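Local atomic coordinates of C24 protein (Bizionia argentinensis JUB59, PDB entry 6OV6), a protein that is of uncertain function but is probably the receptor-binding tip of a temperate bacteriophage's long tail fibre, a slender trimer that binds manganese ions. Residues A[36-41]-A[57-62]; A[73-78]-A[109-114]; A[132-137]-A[272-277]; A[184-189]-A[260-265]. All coordinates share one frame; numbering follows the deposited sequence.

Overall arrangement
From the N terminus, the first loop is closed by contact 1, where 36-41 meets 57-62, and the next by contact 2, where 73-78 meets 109-114. These two follow one another in series, lie on the same mixed sheet with centres about 11 Å apart, and touch through a Lys39 to Glu113 salt bridge. Contact 3 joins 132-137 to the C-terminal residues 272-277 and so spans about half of the chain; contact 4, between 184-189 and 260-265, lies within that span, about 29 Å away from centre to centre. Contacts 1 and 2 thus build the N-terminal domain, whereas 3 and 4 fasten the base and the outgoing and returning strands of the elongated C-terminal part.

Contact 1 (A[36-41]-A[57-62]); sequences AGNKAI and VYINGE
Val57 meets the other strand through its backbone and one methyl: its CA-H points at Ala40 O, while CG1 approaches CG1 of Ile41 at 4.4 Å. Both beta-branched residues lie on one face of the sheet, where Val57 also packs on Phe64 and Val100. Next comes Tyr58, whose N donates to Ala40 O (3.0 Å). Its own carbonyl is shared by two weak bonds, from Lys39 N and Ala40 N. With CG anti to the backbone N (chi1 177°), the ring swings beside Gly37, whose O lies 3.6 Å from CD2 at the ring edge, and the hydroxyl continues to Glu34. Ile59 packs on Phe114, and its CG2 just reaches CG of Lys39. At Asn60 the backbone N-H is caught by Asn38 OD1 (2.8 Å, N-H...O angle 160°), tilted from the plane of that amide. The two amide planes stand 32° apart, and Asn38 ND2 returns a weak bond to Asn60 OD1; asparagine suits both places, being short and able to donate and accept. Gly61, with its positive phi, completes a type I' turn from Ile59 to Glu62, its N linked weakly through a water to Asn38 OD1. Two residues, Lys39 and Ala40, facing one Tyr58 make a G1 beta bulge in an antiparallel strand pair.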
loop_
_atom_site.group_PDB
_atom_site.type_symbol
_atom_site.label_atom_id
_atom_site.label_comp_id
_atom_site.label_asym_id
_atom_site.label_seq_id
_atom_site.Cartn_x
_atom_site.Cartn_y
_atom_site.Cartn_z
ATOM N N ALA A 36 4.877 24.003 -29.069
ATOM C CA ALA A 36 6.126 23.757 -28.347
ATOM C C ALA A 36 6.225 24.709 -27.158
ATOM O O ALA A 36 6.641 24.301 -26.082
ATOM C CB ALA A 36 7.313 23.938 -29.283
ATOM N N GLY A 37 5.807 25.961 -27.364
ATOM C CA GLY A 37 5.850 27.015 -26.371
ATOM C C GLY A 37 6.992 27.950 -26.695
ATOM O O GLY A 37 7.935 27.560 -27.405
ATOM N N ASN A 38 6.930 29.179 -26.164
ATOM C CA ASN A 38 7.958 30.198 -26.413
ATOM C C ASN A 38 9.370 29.740 -26.007
ATOM O O ASN A 38 9.521 29.054 -24.982
ATOM C CB ASN A 38 7.585 31.507 -25.739
ATOM C CG ASN A 38 8.362 32.694 -26.274
ATOM O OD1 ASN A 38 8.765 32.749 -27.445
ATOM N ND2 ASN A 38 8.648 33.639 -25.400
ATOM N N LYS A 39 10.381 30.108 -26.822
ATOM C CA LYS A 39 11.802 29.776 -26.602
ATOM C C LYS A 39 12.063 28.280 -26.611
ATOM O O LYS A 39 12.872 27.762 -25.840
ATOM C CB LYS A 39 12.397 30.490 -25.352
ATOM C CG LYS A 39 12.399 32.005 -25.497
ATOM C CD LYS A 39 12.705 32.696 -24.167
ATOM C CE LYS A 39 12.368 34.166 -24.247
ATOM N NZ LYS A 39 12.498 34.822 -22.920
ATOM N N ALA A 40 11.440 27.607 -27.571
ATOM C CA ALA A 40 11.636 26.182 -27.716
ATOM C C ALA A 40 12.712 25.943 -28.740
ATOM O O ALA A 40 12.842 26.693 -29.724
ATOM C CB ALA A 40 10.356 25.532 -28.188
ATOM N N ILE A 41 13.461 24.877 -28.517
ATOM C CA ILE A 41 14.375 24.311 -29.486
ATOM C C ILE A 41 13.471 23.315 -30.224
ATOM O O ILE A 41 12.997 22.343 -29.623
ATOM C CB ILE A 41 15.602 23.612 -28.848
ATOM C CG1 ILE A 41 16.522 24.649 -28.155
ATOM C CG2 ILE A 41 16.340 22.801 -29.957
ATOM C CD1 ILE A 41 17.632 24.064 -27.276
ATOM N N VAL A 57 14.660 27.165 -33.936
ATOM C CA VAL A 57 14.096 27.636 -32.667
ATOM C C VAL A 57 12.789 28.395 -32.901
ATOM O O VAL A 57 12.476 28.777 -34.030
ATOM C CB VAL A 57 15.120 28.462 -31.823
ATOM C CG1 VAL A 57 16.307 27.595 -31.390
ATOM C CG2 VAL A 57 15.575 29.750 -32.554
ATOM N N TYR A 58 12.050 28.630 -31.830
ATOM C CA TYR A 58 10.794 29.384 -31.896
ATOM C C TYR A 58 10.841 30.468 -30.833
ATOM O O TYR A 58 11.014 30.152 -29.656
ATOM C CB TYR A 58 9.600 28.461 -31.646
ATOM C CG TYR A 58 8.279 29.198 -31.640
ATOM C CD1 TYR A 58 7.748 29.727 -32.813
ATOM C CD2 TYR A 58 7.545 29.345 -30.465
ATOM C CE1 TYR A 58 6.524 30.399 -32.815
ATOM C CE2 TYR A 58 6.312 29.995 -30.458
ATOM C CZ TYR A 58 5.803 30.516 -31.638
ATOM O OH TYR A 58 4.577 31.140 -31.655
ATOM N N ILE A 59 10.749 31.746 -31.241
ATOM C CA ILE A 59 10.781 32.880 -30.295
ATOM C C ILE A 59 9.743 33.861 -30.729
ATOM O O ILE A 59 9.716 34.246 -31.905
ATOM C CB ILE A 59 12.151 33.656 -30.232
ATOM C CG1 ILE A 59 13.354 32.741 -30.361
ATOM C CG2 ILE A 59 12.221 34.597 -28.997
ATOM C CD1 ILE A 59 14.632 33.431 -30.780
ATOM N N ASN A 60 8.928 34.315 -29.769
ATOM C CA ASN A 60 7.922 35.360 -29.960
ATOM C C ASN A 60 7.170 35.300 -31.300
ATOM O O ASN A 60 7.223 36.249 -32.099
ATOM C CB ASN A 60 8.576 36.733 -29.743
ATOM C CG ASN A 60 9.179 36.933 -28.377
ATOM O OD1 ASN A 60 8.803 36.295 -27.385
ATOM N ND2 ASN A 60 10.158 37.799 -28.316
ATOM N N GLY A 61 6.518 34.163 -31.533
ATOM C CA GLY A 61 5.687 33.955 -32.704
ATOM C C GLY A 61 6.399 33.646 -34.000
ATOM O O GLY A 61 5.732 33.523 -35.019
ATOM N N GLU A 62 7.750 33.515 -33.991
ATOM C CA GLU A 62 8.471 33.208 -35.237
ATOM C C GLU A 62 9.316 31.964 -35.116
ATOM O O GLU A 62 10.049 31.810 -34.129
ATOM C CB GLU A 62 9.406 34.368 -35.661
ATOM C CG GLU A 62 8.733 35.711 -35.851
ATOM C CD GLU A 62 9.700 36.739 -36.399
ATOM O OE1 GLU A 62 10.195 37.568 -35.602
ATOM O OE2 GLU A 62 10.087 36.608 -37.581
HETATM O O HOH W 1 5.736 33.031 -28.826
#

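Contact 2 (A[73-78]-A[109-114]); sequences SRVKIL and ISWAEF
Val75 drives its two methyls into two aromatic rings of the other segment. CG1 meets Trp111 at CE3 (3.5 Å), the valine crossing the indole at a slant, whereas Val75 and Phe114 approach each other from opposite directions, CG2 touching CE2 at 3.6 Å. Having CG1 beside the backbone N (chi1 -64°) and CG2 between N and the carbonyl carbon spreads the branches so that each finds its own ring. The rings also meet each other: CZ3 of Trp111 lies over one face of Phe114, toward the rim. Valine suits the place because its two methyls diverge from one CB and can serve two rings. Arg74, by contrast, lays one guanidinium face against the backbone, over Ile109 C and Ser110 N, with NH2 3.7 Å from Ser110 N; a bend at chi3 folds the chain back, and NE is held by Ser108. Backbone bonds fix these placements. Val75 and Ile109 exchange a pair, Val75 N to Ile109 O (2.9 Å) and Ile109 N to Val75 O, and Trp111 N donates to Ser73 O. That carbonyl also accepts from a water that bridges to Ala112 N, tying the 3-10 segment 111-113 to Ser73, just before the strand. In the sheet, strand 74-81 runs between 109-110 and 96-102, while Trp111 stacks on Phe66, meets Phe102 edge-to-face, and Phe114 packs on Val57 and Ile59 of strand 51-59.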
loop_
_atom_site.group_PDB
_atom_site.type_symbol
_atom_site.label_atom_id
_atom_site.label_comp_id
_atom_site.label_asym_id
_atom_site.label_seq_id
_atom_site.Cartn_x
_atom_site.Cartn_y
_atom_site.Cartn_z
ATOM N N SER A 73 26.400 32.178 -23.582
ATOM C CA SER A 73 25.305 32.293 -22.628
ATOM C C SER A 73 24.073 32.975 -23.207
ATOM O O SER A 73 22.995 32.852 -22.630
ATOM C CB SER A 73 25.757 32.988 -21.345
ATOM O OG SER A 73 26.258 34.289 -21.586
ATOM N N ARG A 74 24.235 33.711 -24.326
ATOM C CA ARG A 74 23.139 34.458 -24.955
ATOM C C ARG A 74 23.007 34.243 -26.446
ATOM O O ARG A 74 23.975 33.923 -27.126
ATOM C CB ARG A 74 23.182 35.970 -24.617
ATOM C CG ARG A 74 23.252 36.256 -23.115
ATOM C CD ARG A 74 23.194 37.722 -22.771
ATOM N NE ARG A 74 21.828 38.241 -22.828
ATOM C CZ ARG A 74 20.947 38.140 -21.837
ATOM N NH1 ARG A 74 21.268 37.506 -20.715
ATOM N NH2 ARG A 74 19.727 38.636 -21.975
ATOM N N VAL A 75 21.776 34.429 -26.954
ATOM C CA VAL A 75 21.447 34.321 -28.373
ATOM C C VAL A 75 20.692 35.568 -28.798
ATOM O O VAL A 75 20.106 36.267 -27.962
ATOM C CB VAL A 75 20.688 33.008 -28.786
ATOM C CG1 VAL A 75 21.560 31.776 -28.558
ATOM C CG2 VAL A 75 19.328 32.867 -28.088
ATOM N N LYS A 76 20.668 35.831 -30.099
ATOM C CA LYS A 76 19.890 36.952 -30.604
ATOM C C LYS A 76 19.428 36.723 -32.012
ATOM O O LYS A 76 20.016 35.912 -32.721
ATOM C CB LYS A 76 20.556 38.330 -30.355
ATOM C CG LYS A 76 21.277 38.978 -31.509
ATOM C CD LYS A 76 22.150 40.145 -31.065
ATOM C CE LYS A 76 21.381 41.371 -30.666
ATOM N NZ LYS A 76 22.309 42.472 -30.263
ATOM N N ILE A 77 18.364 37.430 -32.410
ATOM C CA ILE A 77 17.897 37.391 -33.783
ATOM C C ILE A 77 18.811 38.353 -34.556
ATOM O O ILE A 77 18.865 39.526 -34.209
ATOM C CB ILE A 77 16.392 37.804 -33.884
ATOM C CG1 ILE A 77 15.468 36.755 -33.160
ATOM C CG2 ILE A 77 15.978 38.035 -35.363
ATOM C CD1 ILE A 77 14.102 37.322 -32.702
ATOM N N LEU A 78 19.536 37.854 -35.569
ATOM C CA LEU A 78 20.381 38.683 -36.423
ATOM C C LEU A 78 19.726 38.861 -37.781
ATOM O O LEU A 78 18.968 37.998 -38.232
ATOM C CB LEU A 78 21.787 38.094 -36.622
ATOM C CG LEU A 78 22.735 38.105 -35.422
ATOM C CD1 LEU A 78 24.130 37.772 -35.892
ATOM C CD2 LEU A 78 22.793 39.488 -34.737
ATOM N N ILE A 109 18.997 37.199 -25.607
ATOM C CA ILE A 109 18.196 36.411 -24.675
ATOM C C ILE A 109 19.106 35.361 -24.091
ATOM O O ILE A 109 19.891 34.751 -24.832
ATOM C CB ILE A 109 17.011 35.704 -25.451
ATOM C CG1 ILE A 109 16.225 36.636 -26.408
ATOM C CG2 ILE A 109 16.101 34.871 -24.550
ATOM C CD1 ILE A 109 15.560 37.877 -25.820
ATOM N N SER A 110 18.948 35.079 -22.786
ATOM C CA SER A 110 19.694 34.011 -22.123
ATOM C C SER A 110 19.359 32.683 -22.822
ATOM O O SER A 110 18.181 32.337 -22.941
ATOM C CB SER A 110 19.297 33.925 -20.652
ATOM O OG SER A 110 19.894 32.799 -20.036
ATOM N N TRP A 111 20.380 31.979 -23.315
ATOM C CA TRP A 111 20.230 30.684 -23.985
ATOM C C TRP A 111 19.647 29.607 -23.059
ATOM O O TRP A 111 18.946 28.730 -23.541
ATOM C CB TRP A 111 21.560 30.231 -24.598
ATOM C CG TRP A 111 21.555 28.921 -25.344
ATOM C CD1 TRP A 111 22.395 27.863 -25.132
ATOM C CD2 TRP A 111 20.729 28.557 -26.469
ATOM N NE1 TRP A 111 22.147 26.869 -26.049
ATOM C CE2 TRP A 111 21.124 27.260 -26.874
ATOM C CE3 TRP A 111 19.676 29.189 -27.156
ATOM C CZ2 TRP A 111 20.505 26.583 -27.935
ATOM C CZ3 TRP A 111 19.108 28.545 -28.244
ATOM C CH2 TRP A 111 19.521 27.257 -28.626
ATOM N N ALA A 112 19.894 29.705 -21.739
ATOM C CA ALA A 112 19.380 28.757 -20.732
ATOM C C ALA A 112 17.835 28.763 -20.661
ATOM O O ALA A 112 17.235 27.801 -20.176
ATOM C CB ALA A 112 19.968 29.078 -19.368
ATOM N N GLU A 113 17.199 29.825 -21.180
ATOM C CA GLU A 113 15.734 29.946 -21.246
ATOM C C GLU A 113 15.133 29.089 -22.386
ATOM O O GLU A 113 13.915 28.894 -22.431
ATOM C CB GLU A 113 15.324 31.405 -21.397
ATOM C CG GLU A 113 15.522 32.213 -20.122
ATOM C CD GLU A 113 15.240 33.698 -20.241
ATOM O OE1 GLU A 113 14.587 34.118 -21.227
ATOM O OE2 GLU A 113 15.643 34.441 -19.316
ATOM N N PHE A 114 15.987 28.591 -23.302
ATOM C CA PHE A 114 15.577 27.735 -24.406
ATOM C C PHE A 114 15.561 26.296 -23.949
ATOM O O PHE A 114 16.513 25.830 -23.308
ATOM C CB PHE A 114 16.446 27.933 -25.653
ATOM C CG PHE A 114 16.148 29.223 -26.375
ATOM C CD1 PHE A 114 15.467 29.218 -27.585
ATOM C CD2 PHE A 114 16.575 30.445 -25.859
ATOM C CE1 PHE A 114 15.195 30.409 -28.252
ATOM C CE2 PHE A 114 16.317 31.635 -26.532
ATOM C CZ PHE A 114 15.640 31.608 -27.733
HETATM O O HOH W 2 22.580 30.547 -20.961
#

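Contact 3 (A[132-137]-A[272-277]); sequences TNPQLY and YIIYIG
Gln135 and Ile273 form the centre of the contact, a hydrogen-bonded antiparallel pair: Gln135 N donates to Ile273 O (2.8 Å) and Ile273 N to Gln135 O, the latter almost straight at 172°. Beside them, CA-H groups of Pro134 and Tyr272 point at the same two carbonyls. Proline can stand at 134 because no bond across these two segments needs an N-H there, and its ring lies alongside Ile274, CD to CD1 3.9 Å. Leu136 and Tyr272 share one face of the sheet and run in the same direction, CD2 of the leucine coming to CE1 of the ring at 3.3 Å, a tight fit. Ile273, on the face it shares with Gln135, crosses Tyr137 obliquely, its CD1 meeting CD1 of the ring at 3.7 Å; placing CG1 between N and the carbonyl carbon (chi1 66°) is what sends that branch to the tyrosine. Beyond the paired residues a water links the segments: it donates to Asn133 O and accepts from Tyr275 N, at 2.8 and 3.0 Å. The next shell belongs partly to the trimer. Gln135 NE2 donates to Gln135 OE1 of the second subunit and its OE1 accepts from Gln135 NE2 of the third, and Tyr272 packs on Leu136 of the second subunit, while strand 148-150 flanks the other edge of 267-275. The contact thus combines reciprocal backbone hydrogen bonds and apolar packing with a buried glutamine amide satisfied across the chains, consistent with the strand pair and the trimer interface being built together.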
loop_
_atom_site.group_PDB
_atom_site.type_symbol
_atom_site.label_atom_id
_atom_site.label_comp_id
_atom_site.label_asym_id
_atom_site.label_seq_id
_atom_site.Cartn_x
_atom_site.Cartn_y
_atom_site.Cartn_z
ATOM N N THR A 132 -6.802 1.827 -18.034
ATOM C CA THR A 132 -5.863 0.820 -17.517
ATOM C C THR A 132 -4.938 1.359 -16.419
ATOM O O THR A 132 -4.143 0.594 -15.914
ATOM C CB THR A 132 -4.958 0.271 -18.665
ATOM O OG1 THR A 132 -4.038 1.295 -19.085
ATOM C CG2 THR A 132 -5.767 -0.291 -19.859
ATOM N N ASN A 133 -4.964 2.676 -16.154
ATOM C CA ASN A 133 -3.978 3.328 -15.293
ATOM C C ASN A 133 -4.546 4.121 -14.123
ATOM O O ASN A 133 -4.586 5.348 -14.161
ATOM C CB ASN A 133 -3.016 4.161 -16.174
ATOM C CG ASN A 133 -1.915 4.899 -15.443
ATOM O OD1 ASN A 133 -1.305 4.429 -14.469
ATOM N ND2 ASN A 133 -1.636 6.068 -15.919
ATOM N N PRO A 134 -4.942 3.448 -13.015
ATOM C CA PRO A 134 -5.423 4.212 -11.846
ATOM C C PRO A 134 -4.362 5.222 -11.356
ATOM O O PRO A 134 -3.153 4.950 -11.440
ATOM C CB PRO A 134 -5.703 3.118 -10.796
ATOM C CG PRO A 134 -5.956 1.854 -11.625
ATOM C CD PRO A 134 -4.965 1.991 -12.766
ATOM N N GLN A 135 -4.819 6.374 -10.873
ATOM C CA GLN A 135 -3.974 7.460 -10.375
ATOM C C GLN A 135 -4.383 7.886 -8.980
ATOM O O GLN A 135 -5.578 7.936 -8.670
ATOM C CB GLN A 135 -4.082 8.716 -11.290
ATOM C CG GLN A 135 -3.433 8.550 -12.664
ATOM C CD GLN A 135 -1.934 8.425 -12.554
ATOM O OE1 GLN A 135 -1.275 9.076 -11.730
ATOM N NE2 GLN A 135 -1.368 7.566 -13.353
ATOM N N LEU A 136 -3.384 8.284 -8.170
ATOM C CA LEU A 136 -3.613 8.864 -6.835
ATOM C C LEU A 136 -4.116 10.293 -7.004
ATOM O O LEU A 136 -3.649 11.012 -7.890
ATOM C CB LEU A 136 -2.334 8.873 -6.018
ATOM C CG LEU A 136 -1.818 7.509 -5.627
ATOM C CD1 LEU A 136 -0.425 7.641 -5.014
ATOM C CD2 LEU A 136 -2.784 6.828 -4.656
ATOM N N TYR A 137 -5.121 10.680 -6.203
ATOM C CA TYR A 137 -5.743 12.000 -6.336
ATOM C C TYR A 137 -6.046 12.569 -4.964
ATOM O O TYR A 137 -6.658 11.893 -4.127
ATOM C CB TYR A 137 -7.008 11.883 -7.213
ATOM C CG TYR A 137 -7.820 13.148 -7.386
ATOM C CD1 TYR A 137 -7.375 14.183 -8.216
ATOM C CD2 TYR A 137 -9.063 13.291 -6.770
ATOM C CE1 TYR A 137 -8.146 15.339 -8.407
ATOM C CE2 TYR A 137 -9.844 14.434 -6.964
ATOM C CZ TYR A 137 -9.385 15.448 -7.790
ATOM O OH TYR A 137 -10.172 16.557 -7.980
ATOM N N TYR A 272 -8.493 7.002 -5.657
ATOM C CA TYR A 272 -8.005 6.327 -6.859
ATOM C C TYR A 272 -8.965 6.737 -7.977
ATOM O O TYR A 272 -10.173 6.469 -7.899
ATOM C CB TYR A 272 -7.964 4.809 -6.731
ATOM C CG TYR A 272 -6.802 4.363 -5.893
ATOM C CD1 TYR A 272 -5.501 4.456 -6.374
ATOM C CD2 TYR A 272 -6.991 3.898 -4.594
ATOM C CE1 TYR A 272 -4.415 4.086 -5.592
ATOM C CE2 TYR A 272 -5.900 3.523 -3.792
ATOM C CZ TYR A 272 -4.613 3.654 -4.291
ATOM O OH TYR A 272 -3.503 3.354 -3.547
ATOM N N ILE A 273 -8.441 7.442 -8.966
ATOM C CA ILE A 273 -9.249 7.889 -10.110
ATOM C C ILE A 273 -8.655 7.315 -11.389
ATOM O O ILE A 273 -7.493 6.906 -11.405
ATOM C CB ILE A 273 -9.425 9.428 -10.177
ATOM C CG1 ILE A 273 -8.071 10.175 -10.453
ATOM C CG2 ILE A 273 -10.230 9.988 -8.969
ATOM C CD1 ILE A 273 -8.225 11.694 -10.787
ATOM N N ILE A 274 -9.427 7.321 -12.482
ATOM C CA ILE A 274 -8.917 6.781 -13.736
ATOM C C ILE A 274 -9.462 7.570 -14.924
ATOM O O ILE A 274 -10.571 8.082 -14.862
ATOM C CB ILE A 274 -9.224 5.263 -13.842
ATOM C CG1 ILE A 274 -8.384 4.551 -14.923
ATOM C CG2 ILE A 274 -10.725 4.954 -13.923
ATOM C CD1 ILE A 274 -8.201 3.109 -14.691
ATOM N N TYR A 275 -8.672 7.676 -15.971
ATOM C CA TYR A 275 -9.114 8.379 -17.155
ATOM C C TYR A 275 -9.936 7.427 -18.042
ATOM O O TYR A 275 -9.446 6.385 -18.433
ATOM C CB TYR A 275 -7.930 8.961 -17.914
ATOM C CG TYR A 275 -8.379 9.775 -19.107
ATOM C CD1 TYR A 275 -8.894 11.057 -18.946
ATOM C CD2 TYR A 275 -8.333 9.247 -20.391
ATOM C CE1 TYR A 275 -9.322 11.806 -20.044
ATOM C CE2 TYR A 275 -8.783 9.981 -21.493
ATOM C CZ TYR A 275 -9.275 11.255 -21.313
ATOM O OH TYR A 275 -9.697 11.971 -22.407
ATOM N N ILE A 276 -11.166 7.817 -18.354
ATOM C CA ILE A 276 -12.091 7.056 -19.199
ATOM C C ILE A 276 -12.124 7.652 -20.617
ATOM O O ILE A 276 -11.922 6.928 -21.585
ATOM C CB ILE A 276 -13.504 6.942 -18.544
ATOM C CG1 ILE A 276 -13.442 6.203 -17.163
ATOM C CG2 ILE A 276 -14.544 6.267 -19.488
ATOM C CD1 ILE A 276 -12.993 4.668 -17.167
ATOM N N GLY A 277 -12.344 8.951 -20.714
ATOM C CA GLY A 277 -12.404 9.639 -22.010
ATOM C C GLY A 277 -13.341 10.837 -21.960
ATOM O O GLY A 277 -14.344 10.785 -21.207
ATOM O OXT GLY A 277 -13.088 11.806 -22.708
HETATM O O HOH W 3 -5.769 7.035 -16.004
#

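Contact 4 (A[184-189]-A[260-265]); sequences TKKVTP and QQDNRA
Lys185 and Arg264 make the tight end of the contact. The lysine lies alongside the arginine and sets CG over the centre of one guanidinium face, 3.5 Å from CZ, its methylenes serving as an apolar lid. The guanidinium is held flat by Asp262, gripped side-on: NE reaches OD1 (2.9 Å, on its syn lone pair) and NH2 reaches OD2 (2.8 Å), while Arg264 N meets OD1 from the anti side and closes an Asx turn. Lys185 NZ and Arg264 NH1 share Asp174 of the third subunit as a common salt-bridge partner. Close by, Asn263 N donates to Lys185 O and its ND2 reaches Thr184 O at 3.2 Å; ND2 also bonds to Asp262 O of the second subunit. Backbone bonds in both directions pair Val187 with Gln261, and the valine's CG1 packs 3.6 Å from Gln261 CG, with Asn263 OD1 next to it.

The other side is looser. Lys186 crosses Gln260 at about a right angle, CB resting 3.6 Å from Gln260 NE2, and its ammonium has a long salt bridge to Asp262 OD2 (3.9 Å), with a water that accepts weakly from Lys186 NZ and donates to OD2. Another water joins Thr188 OG1 to Gln260 NE2. Long, flexible polar residues suit this exposed edge. Such a two-stranded antiparallel ladder, with Pro189, Gln261 and Asn263 meeting their counterparts in other subunits, is consistent with the slender, intertwined trimeric shaft of a phage tail-fibre tip.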
loop_
_atom_site.group_PDB
_atom_site.type_symbol
_atom_site.label_atom_id
_atom_site.label_comp_id
_atom_site.label_asym_id
_atom_site.label_seq_id
_atom_site.Cartn_x
_atom_site.Cartn_y
_atom_site.Cartn_z
ATOM N N THR A 184 -8.076 -8.328 6.157
ATOM C CA THR A 184 -9.178 -7.940 7.063
ATOM C C THR A 184 -8.773 -6.699 7.816
ATOM O O THR A 184 -7.590 -6.541 8.150
ATOM C CB THR A 184 -9.537 -9.055 8.085
ATOM O OG1 THR A 184 -8.379 -9.361 8.873
ATOM C CG2 THR A 184 -10.059 -10.321 7.437
ATOM N N LYS A 185 -9.742 -5.820 8.093
ATOM C CA LYS A 185 -9.484 -4.583 8.818
ATOM C C LYS A 185 -9.099 -4.916 10.289
ATOM O O LYS A 185 -8.231 -4.269 10.873
ATOM C CB LYS A 185 -10.751 -3.719 8.771
ATOM C CG LYS A 185 -10.610 -2.302 9.286
ATOM C CD LYS A 185 -11.921 -1.490 9.147
ATOM C CE LYS A 185 -12.258 -1.052 7.718
ATOM N NZ LYS A 185 -13.261 0.075 7.662
ATOM N N LYS A 186 -9.801 -5.925 10.865
ATOM C CA LYS A 186 -9.634 -6.391 12.253
ATOM C C LYS A 186 -9.227 -7.855 12.293
ATOM O O LYS A 186 -9.607 -8.632 11.421
ATOM C CB LYS A 186 -10.976 -6.266 13.011
ATOM C CG LYS A 186 -11.620 -4.862 13.089
ATOM C CD LYS A 186 -10.790 -3.818 13.773
ATOM C CE LYS A 186 -11.517 -2.492 13.678
ATOM N NZ LYS A 186 -11.069 -1.533 14.719
ATOM N N VAL A 187 -8.523 -8.252 13.355
ATOM C CA VAL A 187 -8.119 -9.654 13.584
ATOM C C VAL A 187 -8.128 -9.908 15.097
ATOM O O VAL A 187 -7.908 -8.974 15.863
ATOM C CB VAL A 187 -6.732 -9.929 12.947
ATOM C CG1 VAL A 187 -5.583 -9.159 13.625
ATOM C CG2 VAL A 187 -6.432 -11.401 12.729
ATOM N N THR A 188 -8.377 -11.143 15.509
ATOM C CA THR A 188 -8.372 -11.507 16.929
ATOM C C THR A 188 -7.300 -12.576 17.132
ATOM O O THR A 188 -7.409 -13.661 16.548
ATOM C CB THR A 188 -9.762 -11.954 17.402
ATOM O OG1 THR A 188 -10.675 -10.890 17.235
ATOM C CG2 THR A 188 -9.778 -12.393 18.882
ATOM N N PRO A 189 -6.260 -12.319 17.965
ATOM C CA PRO A 189 -5.250 -13.363 18.202
ATOM C C PRO A 189 -5.860 -14.555 18.928
ATOM O O PRO A 189 -6.811 -14.401 19.704
ATOM C CB PRO A 189 -4.206 -12.653 19.090
ATOM C CG PRO A 189 -4.966 -11.599 19.780
ATOM C CD PRO A 189 -5.940 -11.102 18.729
ATOM N N GLN A 260 -9.934 -8.244 20.093
ATOM C CA GLN A 260 -9.818 -7.817 18.690
ATOM C C GLN A 260 -8.769 -6.694 18.574
ATOM O O GLN A 260 -8.654 -5.849 19.451
ATOM C CB GLN A 260 -11.168 -7.332 18.172
ATOM C CG GLN A 260 -11.168 -7.020 16.665
ATOM C CD GLN A 260 -12.579 -6.800 16.179
ATOM O OE1 GLN A 260 -13.207 -5.788 16.496
ATOM N NE2 GLN A 260 -13.117 -7.770 15.440
ATOM N N GLN A 261 -7.993 -6.707 17.488
ATOM C CA GLN A 261 -6.995 -5.679 17.250
ATOM C C GLN A 261 -7.136 -5.156 15.814
ATOM O O GLN A 261 -7.740 -5.818 14.966
ATOM C CB GLN A 261 -5.586 -6.187 17.558
ATOM C CG GLN A 261 -5.093 -7.262 16.637
ATOM C CD GLN A 261 -3.844 -7.950 17.151
ATOM O OE1 GLN A 261 -3.685 -8.227 18.343
ATOM N NE2 GLN A 261 -2.927 -8.262 16.250
ATOM N N ASP A 262 -6.645 -3.951 15.582
ATOM C CA ASP A 262 -6.693 -3.287 14.280
ATOM C C ASP A 262 -5.488 -3.776 13.447
ATOM O O ASP A 262 -4.324 -3.614 13.828
ATOM C CB ASP A 262 -6.708 -1.765 14.464
ATOM C CG ASP A 262 -7.088 -0.993 13.212
ATOM O OD1 ASP A 262 -6.687 -1.413 12.111
ATOM O OD2 ASP A 262 -7.762 0.048 13.343
ATOM N N ASN A 263 -5.798 -4.420 12.317
ATOM C CA ASN A 263 -4.806 -5.049 11.448
ATOM C C ASN A 263 -4.106 -4.057 10.495
ATOM O O ASN A 263 -3.194 -4.441 9.765
ATOM C CB ASN A 263 -5.487 -6.175 10.667
ATOM C CG ASN A 263 -4.586 -7.304 10.286
ATOM O OD1 ASN A 263 -3.509 -7.524 10.847
ATOM N ND2 ASN A 263 -5.034 -8.063 9.326
ATOM N N ARG A 264 -4.518 -2.801 10.518
ATOM C CA ARG A 264 -3.987 -1.797 9.587
ATOM C C ARG A 264 -2.729 -1.106 10.037
ATOM O O ARG A 264 -2.637 -0.662 11.184
ATOM C CB ARG A 264 -5.045 -0.757 9.243
ATOM C CG ARG A 264 -6.270 -1.381 8.576
ATOM C CD ARG A 264 -7.394 -0.384 8.518
ATOM N NE ARG A 264 -7.925 -0.066 9.842
ATOM C CZ ARG A 264 -8.991 0.693 10.051
ATOM N NH1 ARG A 264 -9.658 1.208 9.029
ATOM N NH2 ARG A 264 -9.422 0.915 11.281
ATOM N N ALA A 265 -1.775 -0.992 9.101
ATOM C CA ALA A 265 -0.536 -0.255 9.284
ATOM C C ALA A 265 -0.899 1.263 9.113
ATOM O O ALA A 265 -2.046 1.546 8.704
ATOM C CB ALA A 265 0.481 -0.693 8.234
HETATM O O HOH W 4 -9.042 0.818 15.566
HETATM O O HOH W 5 -11.372 -10.052 14.554
#